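PDB 6QXL: pyruvate kinase from Pseudomonas aeruginosa, which probably catalyses the last step of glycolysis, passing the phosphate of phosphoenolpyruvate to ADP to give pyruvate and ATP, and binds glucose 6-phosphate in its C-terminal domain. Local coordinates for residues E361-A366 with G468-M473; P375-I380 with S398-Y403; I381-S386 with D462-Q467; I424-A429 with V441-K446; G453-L458 with V475-D480. One frame throughout, in Å; residues are numbered along the deposited sequence.

Contact 1 (E361-A366 with G468-M473). With G6P (6-O-phosphono-alpha-D-glucopyranose), chain M.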
# COMPACT_ATOMS: atom_id res chain seq x y z
N GLU A 361 -24.16 -8.89 8.49
CA GLU A 361 -22.84 -8.84 7.86
C GLU A 361 -21.94 -7.83 8.59
O GLU A 361 -20.81 -8.15 8.94
CB GLU A 361 -22.95 -8.50 6.37
CG GLU A 361 -21.74 -8.87 5.50
CD GLU A 361 -21.84 -8.46 4.07
OE1 GLU A 361 -22.98 -8.38 3.56
OE2 GLU A 361 -20.76 -8.30 3.44
N SER A 362 -22.48 -6.64 8.85
CA SER A 362 -21.70 -5.58 9.49
C SER A 362 -21.21 -5.91 10.89
O SER A 362 -20.07 -5.58 11.22
CB SER A 362 -22.50 -4.27 9.54
OG SER A 362 -22.54 -3.72 8.24
N ILE A 363 -22.04 -6.57 11.68
CA ILE A 363 -21.63 -6.94 13.02
C ILE A 363 -20.56 -8.02 12.97
O ILE A 363 -19.62 -8.00 13.78
CB ILE A 363 -22.83 -7.46 13.87
CG1 ILE A 363 -23.90 -6.37 14.03
CG2 ILE A 363 -22.36 -7.92 15.24
CD1 ILE A 363 -23.50 -5.27 15.01
N ALA A 364 -20.69 -8.96 12.04
CA ALA A 364 -19.66 -9.98 11.88
C ALA A 364 -18.32 -9.33 11.54
O ALA A 364 -17.31 -9.56 12.23
CB ALA A 364 -20.05 -10.98 10.82
N LEU A 365 -18.33 -8.48 10.52
CA LEU A 365 -17.09 -7.82 10.11
C LEU A 365 -16.52 -6.95 11.21
O LEU A 365 -15.31 -6.96 11.45
CB LEU A 365 -17.30 -7.02 8.84
CG LEU A 365 -17.67 -7.94 7.67
CD1 LEU A 365 -18.00 -7.19 6.41
CD2 LEU A 365 -16.56 -8.96 7.39
N ALA A 366 -17.40 -6.25 11.93
CA ALA A 366 -16.95 -5.38 13.00
C ALA A 366 -16.30 -6.16 14.13
O ALA A 366 -15.37 -5.66 14.78
CB ALA A 366 -18.11 -4.55 13.52
N GLY A 468 -31.44 -14.34 11.19
CA GLY A 468 -31.08 -13.19 10.35
C GLY A 468 -31.14 -11.81 11.00
O GLY A 468 -31.07 -10.82 10.30
N GLY A 469 -31.23 -11.74 12.33
CA GLY A 469 -31.30 -10.48 13.04
C GLY A 469 -30.13 -10.22 13.97
O GLY A 469 -30.33 -9.51 14.95
N THR A 470 -28.91 -10.74 13.71
CA THR A 470 -27.77 -10.33 14.51
C THR A 470 -27.56 -8.83 14.34
O THR A 470 -27.49 -8.35 13.21
CB THR A 470 -26.46 -11.06 14.14
OG1 THR A 470 -26.57 -12.45 14.44
CG2 THR A 470 -25.28 -10.54 14.95
N ASN A 471 -27.52 -8.10 15.46
CA ASN A 471 -27.36 -6.66 15.40
C ASN A 471 -26.59 -6.05 16.57
O ASN A 471 -26.62 -4.84 16.73
CB ASN A 471 -28.73 -6.00 15.27
CG ASN A 471 -29.56 -6.10 16.56
OD1 ASN A 471 -29.14 -6.68 17.59
ND2 ASN A 471 -30.73 -5.47 16.51
N THR A 472 -25.90 -6.85 17.37
CA THR A 472 -25.30 -6.34 18.58
C THR A 472 -23.93 -6.96 18.77
O THR A 472 -23.75 -8.14 18.52
CB THR A 472 -26.19 -6.68 19.81
OG1 THR A 472 -27.52 -6.18 19.60
CG2 THR A 472 -25.61 -6.13 21.13
N MET A 473 -22.98 -6.18 19.27
CA MET A 473 -21.66 -6.67 19.57
C MET A 473 -21.30 -6.15 20.93
O MET A 473 -21.39 -4.96 21.15
CB MET A 473 -20.64 -6.13 18.54
CG MET A 473 -19.21 -6.64 18.74
SD MET A 473 -17.98 -5.84 17.68
CE MET A 473 -17.44 -4.55 18.80
C1 G6P M . -28.96 -14.87 17.58
C2 G6P M . -30.39 -15.00 18.04
C3 G6P M . -31.14 -14.00 17.17
C4 G6P M . -30.57 -13.82 15.78
C5 G6P M . -29.95 -15.17 15.43
C6 G6P M . -29.56 -15.21 13.96
O1 G6P M . -28.22 -15.48 18.63
O2 G6P M . -30.89 -16.36 17.98
O3 G6P M . -30.89 -12.81 17.87
O4 G6P M . -31.57 -13.33 14.85
O5 G6P M . -28.83 -15.44 16.27
O6 G6P M . -28.45 -16.04 13.67
P G6P M . -28.02 -16.30 12.10
O1P G6P M . -28.73 -17.55 11.65
O2P G6P M . -26.58 -16.43 12.57
O3P G6P M . -28.47 -15.22 11.09
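Ile363, on helix 361-366, lies against the backbone and side chains of strand 470-473, and apolar packing accounts for the direct meeting of the two segments. The two branches of the isoleucine spread along the strand: CD1, carried on CG1 beside the backbone N (chi1 -62°), reaches Asn471 C at 3.5 Å, while CG2 lies 3.9 Å from Thr470 CG2 and 4.1 Å from Met473 CB. A beta-branched residue suits this place because its two arms cover neighbouring positions of the strand at once. Small Ala366 leaves room for Met473, whose SD stands 4.4 Å from Ala366 CB; the extended chain bends at chi3, with SD 3.9 Å from Ala366 O.

Polar bonds run elsewhere. Thr472 OG1 donates to Asn471 OD1 at 2.6 Å from above the carbonyl plane, and Thr470 OG1 turns to Thr389. Asn471 and Thr472 both face Lys460, a classic beta bulge.

Backbone holds the sugar phosphate: Gly468 N gives a hydrogen bond to O3P of G6P at 3.1 Å, and Gly469 N one to its O4 at 3.0 Å. Glycine, with no side chain, lets the backbone come this close. Thr472 and Met473 also pair antiparallel with a strand of the second subunit. The arrangement is a helix packed on a strand that is outermost within the chain and carries the sheet across the subunit interface, beside the glucose 6-phosphate pocket.

Contact 2 (P375-I380 with S398-Y403)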
# COMPACT_ATOMS: atom_id res chain seq x y z
N PRO A 375 -5.93 -7.36 21.41
CA PRO A 375 -5.42 -8.73 21.61
C PRO A 375 -5.86 -9.39 22.93
O PRO A 375 -5.75 -10.60 23.07
CB PRO A 375 -3.92 -8.52 21.61
CG PRO A 375 -3.77 -7.19 22.27
CD PRO A 375 -4.92 -6.35 21.78
N GLY A 376 -6.38 -8.60 23.87
CA GLY A 376 -7.02 -9.14 25.05
C GLY A 376 -8.21 -10.04 24.75
O GLY A 376 -8.60 -10.85 25.61
N ILE A 377 -8.81 -9.90 23.56
CA ILE A 377 -9.90 -10.75 23.15
C ILE A 377 -9.38 -12.13 22.78
O ILE A 377 -8.55 -12.25 21.91
CB ILE A 377 -10.68 -10.13 21.99
CG1 ILE A 377 -11.46 -8.93 22.51
CG2 ILE A 377 -11.64 -11.15 21.36
CD1 ILE A 377 -11.89 -7.97 21.43
N LYS A 378 -9.89 -13.15 23.46
CA LYS A 378 -9.43 -14.51 23.29
C LYS A 378 -10.45 -15.41 22.62
O LYS A 378 -10.14 -16.56 22.31
CB LYS A 378 -9.05 -15.11 24.64
CG LYS A 378 -7.98 -14.35 25.41
CD LYS A 378 -6.62 -14.34 24.73
CE LYS A 378 -5.63 -13.61 25.61
NZ LYS A 378 -4.44 -13.20 24.85
N ALA A 379 -11.67 -14.92 22.42
CA ALA A 379 -12.69 -15.73 21.76
C ALA A 379 -13.86 -14.89 21.32
O ALA A 379 -14.05 -13.79 21.80
CB ALA A 379 -13.18 -16.84 22.69
N ILE A 380 -14.62 -15.41 20.37
CA ILE A 380 -15.84 -14.78 19.91
C ILE A 380 -16.99 -15.72 20.14
O ILE A 380 -17.02 -16.82 19.60
CB ILE A 380 -15.76 -14.44 18.42
CG1 ILE A 380 -14.61 -13.45 18.18
CG2 ILE A 380 -17.11 -13.92 17.92
CD1 ILE A 380 -14.50 -12.98 16.78
N SER A 398 -7.97 -14.40 10.44
CA SER A 398 -7.75 -14.18 11.85
C SER A 398 -7.20 -15.44 12.48
O SER A 398 -7.26 -16.51 11.90
CB SER A 398 -9.08 -13.81 12.53
OG SER A 398 -8.93 -13.70 13.94
N SER A 399 -6.68 -15.32 13.69
CA SER A 399 -6.41 -16.52 14.49
C SER A 399 -7.27 -16.62 15.77
O SER A 399 -7.05 -17.50 16.59
CB SER A 399 -4.93 -16.54 14.85
OG SER A 399 -4.59 -15.41 15.59
N VAL A 400 -8.28 -15.75 15.91
CA VAL A 400 -9.14 -15.78 17.08
C VAL A 400 -10.18 -16.90 16.94
O VAL A 400 -10.80 -17.02 15.89
CB VAL A 400 -9.86 -14.43 17.29
CG1 VAL A 400 -11.01 -14.21 16.28
CG2 VAL A 400 -10.41 -14.35 18.71
N PRO A 401 -10.38 -17.71 17.98
CA PRO A 401 -11.43 -18.75 17.91
C PRO A 401 -12.83 -18.20 17.80
O PRO A 401 -13.21 -17.32 18.57
CB PRO A 401 -11.26 -19.50 19.22
CG PRO A 401 -9.88 -19.20 19.69
CD PRO A 401 -9.54 -17.85 19.19
N ILE A 402 -13.57 -18.69 16.82
CA ILE A 402 -14.97 -18.33 16.63
C ILE A 402 -15.84 -19.49 17.11
O ILE A 402 -15.77 -20.60 16.58
CB ILE A 402 -15.24 -18.07 15.14
CG1 ILE A 402 -14.34 -16.94 14.64
CG2 ILE A 402 -16.73 -17.76 14.92
CD1 ILE A 402 -14.38 -16.72 13.15
N TYR A 403 -16.67 -19.23 18.12
CA TYR A 403 -17.58 -20.25 18.66
C TYR A 403 -19.00 -20.01 18.22
O TYR A 403 -19.56 -18.97 18.52
CB TYR A 403 -17.47 -20.27 20.16
CG TYR A 403 -16.12 -20.71 20.62
CD1 TYR A 403 -15.79 -22.06 20.67
CD2 TYR A 403 -15.15 -19.80 20.99
CE1 TYR A 403 -14.53 -22.48 21.09
CE2 TYR A 403 -13.90 -20.23 21.43
CZ TYR A 403 -13.61 -21.56 21.46
OH TYR A 403 -12.39 -21.96 21.88
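Ile380 meets Val400 and Pro401 where two parallel strands begin to pair. Its CB lies 3.8 Å from Pro401 O, the carbonyl that also accepts the backbone N-H of Ile380. Next, CG1 stands beside the backbone N (chi1 -61°) and reaches Val400 CG1 at 4.1 Å. The tip, CD1, closes on that same methyl at 3.7 Å, the two side chains crossing at about a right angle. Met368 of helix 359-373 packs on both, so branched aliphatic residues fit this buried place.

Val400 CG2 turns instead to the backbone, 4.0 Å from Ala379 N. Beyond it, the Tyr403 ring presents its edge to Ala379, with CE2 3.7 Å from Ala379 CB; the short methyl leaves space for the ring alongside the strand.

Two backbone bonds bracket Ile402: Ile380 N to Pro401 O at 3.0 Å, and Tyr403 N to Ile380 O at 2.8 Å, nearly straight at 164°. Proline has no N-H to give, but its carbonyl still serves the sheet. This is the start of the beta-alpha-beta unit formed by strand 377-383, helix 388-394 and strand 402-406. Its chemistry implies a division of labour: main-chain bonds set the parallel register, while uncharged side chains fill the space between sheet and helices.

Contact 3 (I381-S386 with D462-Q467). With G6P (6-O-phosphono-alpha-D-glucopyranose), chain M.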
# COMPACT_ATOMS: atom_id res chain seq x y z
N ILE A 381 -17.95 -15.29 20.96
CA ILE A 381 -19.17 -16.03 21.27
C ILE A 381 -20.22 -15.51 20.31
O ILE A 381 -20.74 -14.41 20.46
CB ILE A 381 -19.58 -15.81 22.73
CG1 ILE A 381 -18.53 -16.44 23.64
CG2 ILE A 381 -20.95 -16.41 23.03
CD1 ILE A 381 -18.77 -16.18 25.12
N CYS A 382 -20.54 -16.31 19.31
CA CYS A 382 -21.50 -15.91 18.31
C CYS A 382 -22.77 -16.74 18.49
O CYS A 382 -22.82 -17.91 18.13
CB CYS A 382 -20.91 -16.10 16.92
SG CYS A 382 -22.07 -15.64 15.64
N LEU A 383 -23.80 -16.12 19.06
CA LEU A 383 -25.09 -16.76 19.20
C LEU A 383 -25.74 -16.75 17.85
O LEU A 383 -26.02 -15.68 17.31
CB LEU A 383 -25.98 -16.05 20.22
CG LEU A 383 -25.41 -15.77 21.60
CD1 LEU A 383 -26.58 -15.35 22.51
CD2 LEU A 383 -24.64 -16.93 22.20
N THR A 384 -25.99 -17.93 17.29
CA THR A 384 -26.50 -18.03 15.94
C THR A 384 -27.55 -19.12 15.84
O THR A 384 -27.46 -20.16 16.47
CB THR A 384 -25.35 -18.29 14.93
OG1 THR A 384 -25.89 -18.42 13.59
CG2 THR A 384 -24.54 -19.53 15.31
N GLU A 385 -28.52 -18.87 14.97
CA GLU A 385 -29.61 -19.77 14.71
C GLU A 385 -29.23 -20.74 13.60
O GLU A 385 -29.30 -21.96 13.78
CB GLU A 385 -30.89 -18.99 14.39
CG GLU A 385 -32.21 -19.63 14.72
CD GLU A 385 -32.48 -19.82 16.25
OE1 GLU A 385 -31.65 -19.50 17.12
OE2 GLU A 385 -33.55 -20.34 16.61
N SER A 386 -28.80 -20.21 12.46
CA SER A 386 -28.52 -20.99 11.27
C SER A 386 -27.05 -21.12 10.92
O SER A 386 -26.71 -21.81 9.96
CB SER A 386 -29.26 -20.41 10.07
OG SER A 386 -28.60 -19.25 9.59
N ASP A 462 -31.89 -9.27 18.90
CA ASP A 462 -32.84 -8.82 19.93
C ASP A 462 -33.62 -9.99 20.51
O ASP A 462 -33.63 -10.17 21.73
CB ASP A 462 -33.80 -7.76 19.39
CG ASP A 462 -33.10 -6.46 18.98
OD1 ASP A 462 -32.20 -5.98 19.75
OD2 ASP A 462 -33.48 -5.92 17.90
N SER A 463 -34.24 -10.80 19.65
CA SER A 463 -34.95 -12.01 20.10
C SER A 463 -34.00 -13.20 20.07
O SER A 463 -32.90 -13.11 19.56
CB SER A 463 -36.17 -12.28 19.23
OG SER A 463 -35.85 -13.10 18.11
N TYR A 464 -34.45 -14.32 20.63
CA TYR A 464 -33.70 -15.57 20.56
C TYR A 464 -34.44 -16.65 19.75
O TYR A 464 -34.17 -17.83 19.91
CB TYR A 464 -33.44 -16.04 21.98
CG TYR A 464 -32.46 -15.20 22.78
CD1 TYR A 464 -31.38 -14.53 22.19
CD2 TYR A 464 -32.54 -15.18 24.17
CE1 TYR A 464 -30.46 -13.83 22.97
CE2 TYR A 464 -31.64 -14.46 24.93
CZ TYR A 464 -30.61 -13.78 24.33
OH TYR A 464 -29.69 -13.05 25.07
N THR A 465 -35.34 -16.22 18.88
CA THR A 465 -36.23 -17.14 18.15
C THR A 465 -36.08 -17.00 16.63
O THR A 465 -35.97 -18.00 15.93
CB THR A 465 -37.69 -16.91 18.56
OG1 THR A 465 -38.11 -15.61 18.12
CG2 THR A 465 -37.84 -16.97 20.10
N ALA A 466 -36.04 -15.77 16.10
CA ALA A 466 -35.89 -15.52 14.68
C ALA A 466 -34.42 -15.66 14.24
O ALA A 466 -33.51 -15.60 15.04
CB ALA A 466 -36.42 -14.13 14.32
N GLN A 467 -34.23 -15.87 12.94
CA GLN A 467 -32.92 -15.91 12.31
C GLN A 467 -32.70 -14.61 11.52
O GLN A 467 -33.65 -13.91 11.21
CB GLN A 467 -32.82 -17.16 11.43
CG GLN A 467 -32.09 -17.02 10.11
CD GLN A 467 -32.22 -18.18 9.18
OE1 GLN A 467 -32.86 -19.21 9.45
NE2 GLN A 467 -31.49 -18.06 8.10
C1 G6P M . -28.96 -14.87 17.58
C2 G6P M . -30.39 -15.00 18.04
C3 G6P M . -31.14 -14.00 17.17
C4 G6P M . -30.57 -13.82 15.78
C5 G6P M . -29.95 -15.17 15.43
C6 G6P M . -29.56 -15.21 13.96
O1 G6P M . -28.22 -15.48 18.63
O2 G6P M . -30.89 -16.36 17.98
O3 G6P M . -30.89 -12.81 17.87
O4 G6P M . -31.57 -13.33 14.85
O5 G6P M . -28.83 -15.44 16.27
O6 G6P M . -28.45 -16.04 13.67
P G6P M . -28.02 -16.30 12.10
O1P G6P M . -28.73 -17.55 11.65
O2P G6P M . -26.58 -16.43 12.57
O3P G6P M . -28.47 -15.22 11.09
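Glu385 and Gln467 meet at the mouth of the glucose 6-phosphate pocket, where the loop after parallel strand 377-383 faces the loop of the hairpin 455-461/470-477. The close-knit part is built around the ligand. Glu385 N donates to O6 of G6P with an almost straight N-H (171°), and Ser386 holds phosphate oxygen O1P twice, through its N at 2.8 Å and its OG at 2.7 Å. A small serine can offer both donors to one oxygen because OG sits between the backbone N and the carbonyl carbon (chi1 77°). Across the sugar, the carbonyls of Ser463 and Ala466 accept from hydroxyls O3 and O4; Ser463 OG shapes that loop as an ST turn.

Direct contact between the loops is looser and partly exposed to solvent. Glu385 CB lies 4.0 Å from Gln467 CB as their chains pass, carboxylate and amide planes 47° apart, and a weak hydrogen bond joins His408 NE2 to Glu385 OE2. At the buried end, Leu383 CD1 touches Tyr464 CE1 at 4.2 Å.

Contact 4 (I424-A429 with V441-K446)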
# COMPACT_ATOMS: atom_id res chain seq x y z
N ILE A 424 -20.54 -24.86 19.98
CA ILE A 424 -20.89 -24.97 21.38
C ILE A 424 -22.42 -25.07 21.46
O ILE A 424 -23.11 -24.08 21.22
CB ILE A 424 -20.45 -23.74 22.19
CG1 ILE A 424 -18.93 -23.53 22.12
CG2 ILE A 424 -20.92 -23.88 23.62
CD1 ILE A 424 -18.10 -24.46 22.96
N PRO A 425 -22.96 -26.26 21.82
CA PRO A 425 -24.42 -26.37 21.91
C PRO A 425 -24.94 -25.50 23.07
O PRO A 425 -24.32 -25.49 24.17
CB PRO A 425 -24.67 -27.85 22.16
CG PRO A 425 -23.37 -28.52 21.93
CD PRO A 425 -22.30 -27.50 22.24
N PHE A 426 -26.01 -24.76 22.80
CA PHE A 426 -26.46 -23.71 23.69
C PHE A 426 -27.82 -23.21 23.24
O PHE A 426 -28.06 -23.04 22.03
CB PHE A 426 -25.44 -22.57 23.67
CG PHE A 426 -25.66 -21.50 24.69
CD1 PHE A 426 -26.39 -20.38 24.35
CD2 PHE A 426 -25.05 -21.56 25.97
CE1 PHE A 426 -26.57 -19.34 25.27
CE2 PHE A 426 -25.21 -20.54 26.86
CZ PHE A 426 -25.95 -19.42 26.52
N ASP A 427 -28.71 -23.03 24.22
CA ASP A 427 -30.07 -22.56 23.96
C ASP A 427 -30.35 -21.33 24.80
O ASP A 427 -30.79 -21.45 25.94
CB ASP A 427 -31.13 -23.63 24.25
CG ASP A 427 -32.50 -23.26 23.69
OD1 ASP A 427 -32.64 -22.13 23.14
OD2 ASP A 427 -33.43 -24.09 23.80
N PRO A 428 -30.15 -20.13 24.22
CA PRO A 428 -30.37 -18.93 25.01
C PRO A 428 -31.86 -18.69 25.37
O PRO A 428 -32.13 -18.18 26.47
CB PRO A 428 -29.80 -17.82 24.11
CG PRO A 428 -30.04 -18.31 22.74
CD PRO A 428 -29.93 -19.81 22.79
N ALA A 429 -32.79 -19.07 24.49
CA ALA A 429 -34.23 -18.86 24.73
C ALA A 429 -34.74 -19.56 26.00
O ALA A 429 -35.63 -19.07 26.67
CB ALA A 429 -35.06 -19.30 23.53
N VAL A 441 -20.35 -17.49 28.70
CA VAL A 441 -18.97 -17.43 29.16
C VAL A 441 -18.61 -18.66 29.99
O VAL A 441 -17.46 -19.10 29.98
CB VAL A 441 -18.72 -16.12 29.94
CG1 VAL A 441 -17.34 -16.08 30.60
CG2 VAL A 441 -18.87 -14.96 28.97
N ASP A 442 -19.58 -19.23 30.70
CA ASP A 442 -19.33 -20.44 31.49
C ASP A 442 -18.89 -21.61 30.62
O ASP A 442 -17.92 -22.31 30.95
CB ASP A 442 -20.55 -20.83 32.34
CG ASP A 442 -20.68 -20.00 33.62
OD1 ASP A 442 -19.65 -19.51 34.14
OD2 ASP A 442 -21.82 -19.80 34.09
N GLU A 443 -19.56 -21.77 29.48
CA GLU A 443 -19.22 -22.82 28.52
C GLU A 443 -17.75 -22.77 28.09
O GLU A 443 -17.12 -23.81 27.91
CB GLU A 443 -20.13 -22.73 27.30
CG GLU A 443 -21.60 -23.04 27.59
CD GLU A 443 -21.87 -24.51 27.87
OE1 GLU A 443 -21.49 -25.31 27.04
OE2 GLU A 443 -22.44 -24.84 28.92
N LEU A 444 -17.18 -21.58 27.95
CA LEU A 444 -15.77 -21.47 27.61
C LEU A 444 -14.86 -21.67 28.81
O LEU A 444 -13.77 -22.20 28.68
CB LEU A 444 -15.46 -20.13 26.94
CG LEU A 444 -16.19 -19.78 25.65
CD1 LEU A 444 -15.65 -18.47 25.12
CD2 LEU A 444 -16.04 -20.88 24.59
N LEU A 445 -15.31 -21.24 29.98
CA LEU A 445 -14.55 -21.50 31.21
C LEU A 445 -14.46 -23.00 31.51
O LEU A 445 -13.37 -23.48 31.88
CB LEU A 445 -15.18 -20.78 32.39
CG LEU A 445 -14.89 -19.28 32.45
CD1 LEU A 445 -16.03 -18.61 33.24
CD2 LEU A 445 -13.49 -18.99 33.04
N LYS A 446 -15.57 -23.73 31.33
CA LYS A 446 -15.57 -25.20 31.46
C LYS A 446 -14.46 -25.82 30.62
O LYS A 446 -13.72 -26.67 31.10
CB LYS A 446 -16.90 -25.81 31.01
CG LYS A 446 -18.05 -25.71 31.97
CD LYS A 446 -19.33 -26.25 31.33
CE LYS A 446 -20.49 -26.05 32.28
NZ LYS A 446 -21.70 -26.92 32.03
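Strand 424-425 leaves the sheet into a loop beside helix 441-446, with the nearest CA atoms, those of Ile424 and Glu443, 7.6 Å apart; no hydrogen bond joins the two segments. This is the helix-on-sheet layering of an alpha/beta domain, at an outermost strand of the chain's sheet. The side chains of Ile424 and Glu443 run antiparallel alongside one another: Ile424 CG2 lies 3.9 Å from Glu443 CB. The aliphatic part of the glutamate serves as apolar cover, while its carboxylate forms a salt bridge with Arg447 and a long one with Lys446. CG, set beside the backbone N by chi1 (-66°), reaches Phe426; the bend at chi2 (-71°) then turns the carboxylate, bringing Glu443 OE1 to 3.8 Å from Ile424 CG2. The Phe426 ring lies oblique to the methylene, CD2 4.1 Å from Glu443 CG, and meets Tyr405 edge-to-face. Leucine and isoleucine suit the buried side, where Leu444 also packs on Ala379 and Ile381; there Ile424 CD1 approaches Leu444 CD2 at 4.4 Å.

Contact 5 (G453-L458 with V475-D480)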
# COMPACT_ATOMS: atom_id res chain seq x y z
N GLY A 453 -9.88 -12.54 33.60
CA GLY A 453 -8.95 -11.53 33.09
C GLY A 453 -8.93 -11.40 31.57
O GLY A 453 -8.65 -10.32 31.05
N ASP A 454 -9.24 -12.49 30.87
CA ASP A 454 -9.41 -12.44 29.44
C ASP A 454 -10.68 -11.68 29.05
O ASP A 454 -11.60 -11.55 29.85
CB ASP A 454 -9.47 -13.86 28.84
CG ASP A 454 -8.17 -14.64 29.01
OD1 ASP A 454 -7.08 -14.04 29.09
OD2 ASP A 454 -8.26 -15.89 29.05
N TRP A 455 -10.69 -11.17 27.83
CA TRP A 455 -11.86 -10.52 27.25
C TRP A 455 -12.46 -11.38 26.16
O TRP A 455 -11.82 -12.26 25.63
CB TRP A 455 -11.46 -9.17 26.65
CG TRP A 455 -11.05 -8.16 27.63
CD1 TRP A 455 -9.82 -8.04 28.21
CD2 TRP A 455 -11.85 -7.11 28.12
NE1 TRP A 455 -9.80 -6.96 29.07
CE2 TRP A 455 -11.04 -6.37 29.03
CE3 TRP A 455 -13.17 -6.72 27.91
CZ2 TRP A 455 -11.52 -5.27 29.72
CZ3 TRP A 455 -13.66 -5.62 28.60
CH2 TRP A 455 -12.83 -4.90 29.49
N VAL A 456 -13.69 -11.07 25.79
CA VAL A 456 -14.44 -11.88 24.85
C VAL A 456 -15.41 -10.98 24.09
O VAL A 456 -15.83 -9.97 24.60
CB VAL A 456 -15.17 -13.02 25.65
CG1 VAL A 456 -16.65 -13.22 25.34
CG2 VAL A 456 -14.41 -14.28 25.41
N ILE A 457 -15.77 -11.41 22.90
CA ILE A 457 -16.79 -10.70 22.12
C ILE A 457 -18.03 -11.57 22.09
O ILE A 457 -17.94 -12.77 21.84
CB ILE A 457 -16.34 -10.42 20.68
CG1 ILE A 457 -15.25 -9.35 20.69
CG2 ILE A 457 -17.51 -9.97 19.81
CD1 ILE A 457 -14.70 -9.01 19.33
N LEU A 458 -19.19 -10.97 22.33
CA LEU A 458 -20.44 -11.67 22.18
C LEU A 458 -21.26 -10.95 21.14
O LEU A 458 -21.37 -9.73 21.18
CB LEU A 458 -21.18 -11.73 23.52
CG LEU A 458 -22.38 -12.68 23.55
CD1 LEU A 458 -22.57 -13.22 24.95
CD2 LEU A 458 -23.68 -12.04 23.08
N VAL A 475 -18.36 -6.39 24.20
CA VAL A 475 -17.02 -6.79 24.60
C VAL A 475 -17.04 -6.93 26.12
O VAL A 475 -17.27 -5.96 26.84
CB VAL A 475 -15.98 -5.73 24.14
CG1 VAL A 475 -14.58 -6.05 24.65
CG2 VAL A 475 -15.98 -5.64 22.63
N LEU A 476 -16.82 -8.15 26.60
CA LEU A 476 -17.04 -8.52 27.99
C LEU A 476 -15.76 -8.99 28.63
O LEU A 476 -14.94 -9.64 28.00
CB LEU A 476 -18.09 -9.61 28.09
CG LEU A 476 -19.38 -9.34 27.32
CD1 LEU A 476 -20.30 -10.58 27.37
CD2 LEU A 476 -20.09 -8.11 27.84
N HIS A 477 -15.58 -8.65 29.90
CA HIS A 477 -14.39 -8.99 30.67
C HIS A 477 -14.74 -10.21 31.54
O HIS A 477 -15.64 -10.15 32.36
CB HIS A 477 -13.95 -7.81 31.54
CG HIS A 477 -12.55 -7.91 32.06
ND1 HIS A 477 -12.05 -7.03 33.00
CD2 HIS A 477 -11.55 -8.76 31.77
CE1 HIS A 477 -10.79 -7.33 33.26
NE2 HIS A 477 -10.46 -8.39 32.54
N VAL A 478 -14.03 -11.31 31.33
CA VAL A 478 -14.30 -12.54 32.04
C VAL A 478 -13.85 -12.37 33.50
O VAL A 478 -12.67 -12.15 33.77
CB VAL A 478 -13.58 -13.73 31.38
CG1 VAL A 478 -13.70 -14.98 32.23
CG2 VAL A 478 -14.17 -13.98 29.99
N GLY A 479 -14.82 -12.44 34.40
CA GLY A 479 -14.63 -12.07 35.80
C GLY A 479 -15.63 -11.03 36.28
O GLY A 479 -16.00 -11.04 37.44
N ASP A 480 -16.06 -10.14 35.41
CA ASP A 480 -17.02 -9.11 35.79
C ASP A 480 -18.43 -9.69 35.91
O ASP A 480 -18.69 -10.81 35.51
CB ASP A 480 -17.03 -7.94 34.78
CG ASP A 480 -15.73 -7.12 34.82
OD1 ASP A 480 -14.76 -7.47 35.56
OD2 ASP A 480 -15.68 -6.11 34.07
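Gly453 starts the pairing with Val478: its N gives a nearly straight hydrogen bond to Val478 O at 2.8 Å, and its O takes a weak one from His477 NE2 at 3.0 Å. Its backbone angles (phi 107°) leave no room for a CB beside the preceding carbonyl O, so glycine fits. Asp454 O then accepts from Val478 N at 2.9 Å, while its carboxylate turns to Thr451.

Trp455 forms a non-hydrogen-bonded pair with His477. The imidazole and the indole five-membered ring make an offset stack, centroids 4.2 Å apart and planes at 1°, and His477 CB lies 3.6 Å from the six-membered ring's centroid, a CH-pi contact. With CG opposite its backbone N (chi1 -164°), the histidine brings NE2 to Gly453. The broad indole also covers Val475, whose CG1 is 3.6 Å from Trp455 CE3.

Val456 and Leu476, a hydrogen-bonded pair, exchange two backbone bonds. Ile457 faces Val475 on the side of Trp455, and on the other Leu458 CB meets Leu476 CD1 at 4.1 Å; branched aliphatic residues suit this buried end of the strands. This beta hairpin adds an antiparallel strand to the otherwise parallel sheet of the C-terminal alpha/beta domain, which runs on into the second subunit through backbone bonds of Val475.

Overall arrangement
All five contacts belong to one mixed sheet and its flanking helices. Contacts 1, 2 and 5 are buried, contact 4 is partly so, and contact 3 is at the surface. Contacts 2 and 3 share strand 377-383, contacts 1 and 5 strand 470-477, while strands 377-383 and 455-461, side by side, connect contact 2 to contact 5. Backbone bonds set the register in contacts 2 and 5; contacts 1 and 4 join helix to strand by side-chain packing, without hydrogen bonds across the segments. Both contacts 1 and 3 hold G6P, contact 1 through two glycine N-H groups, contact 3 through polar loops. Contacts 1 and 5 carry the sheet's bonds to the second subunit; contact 4 does not touch it.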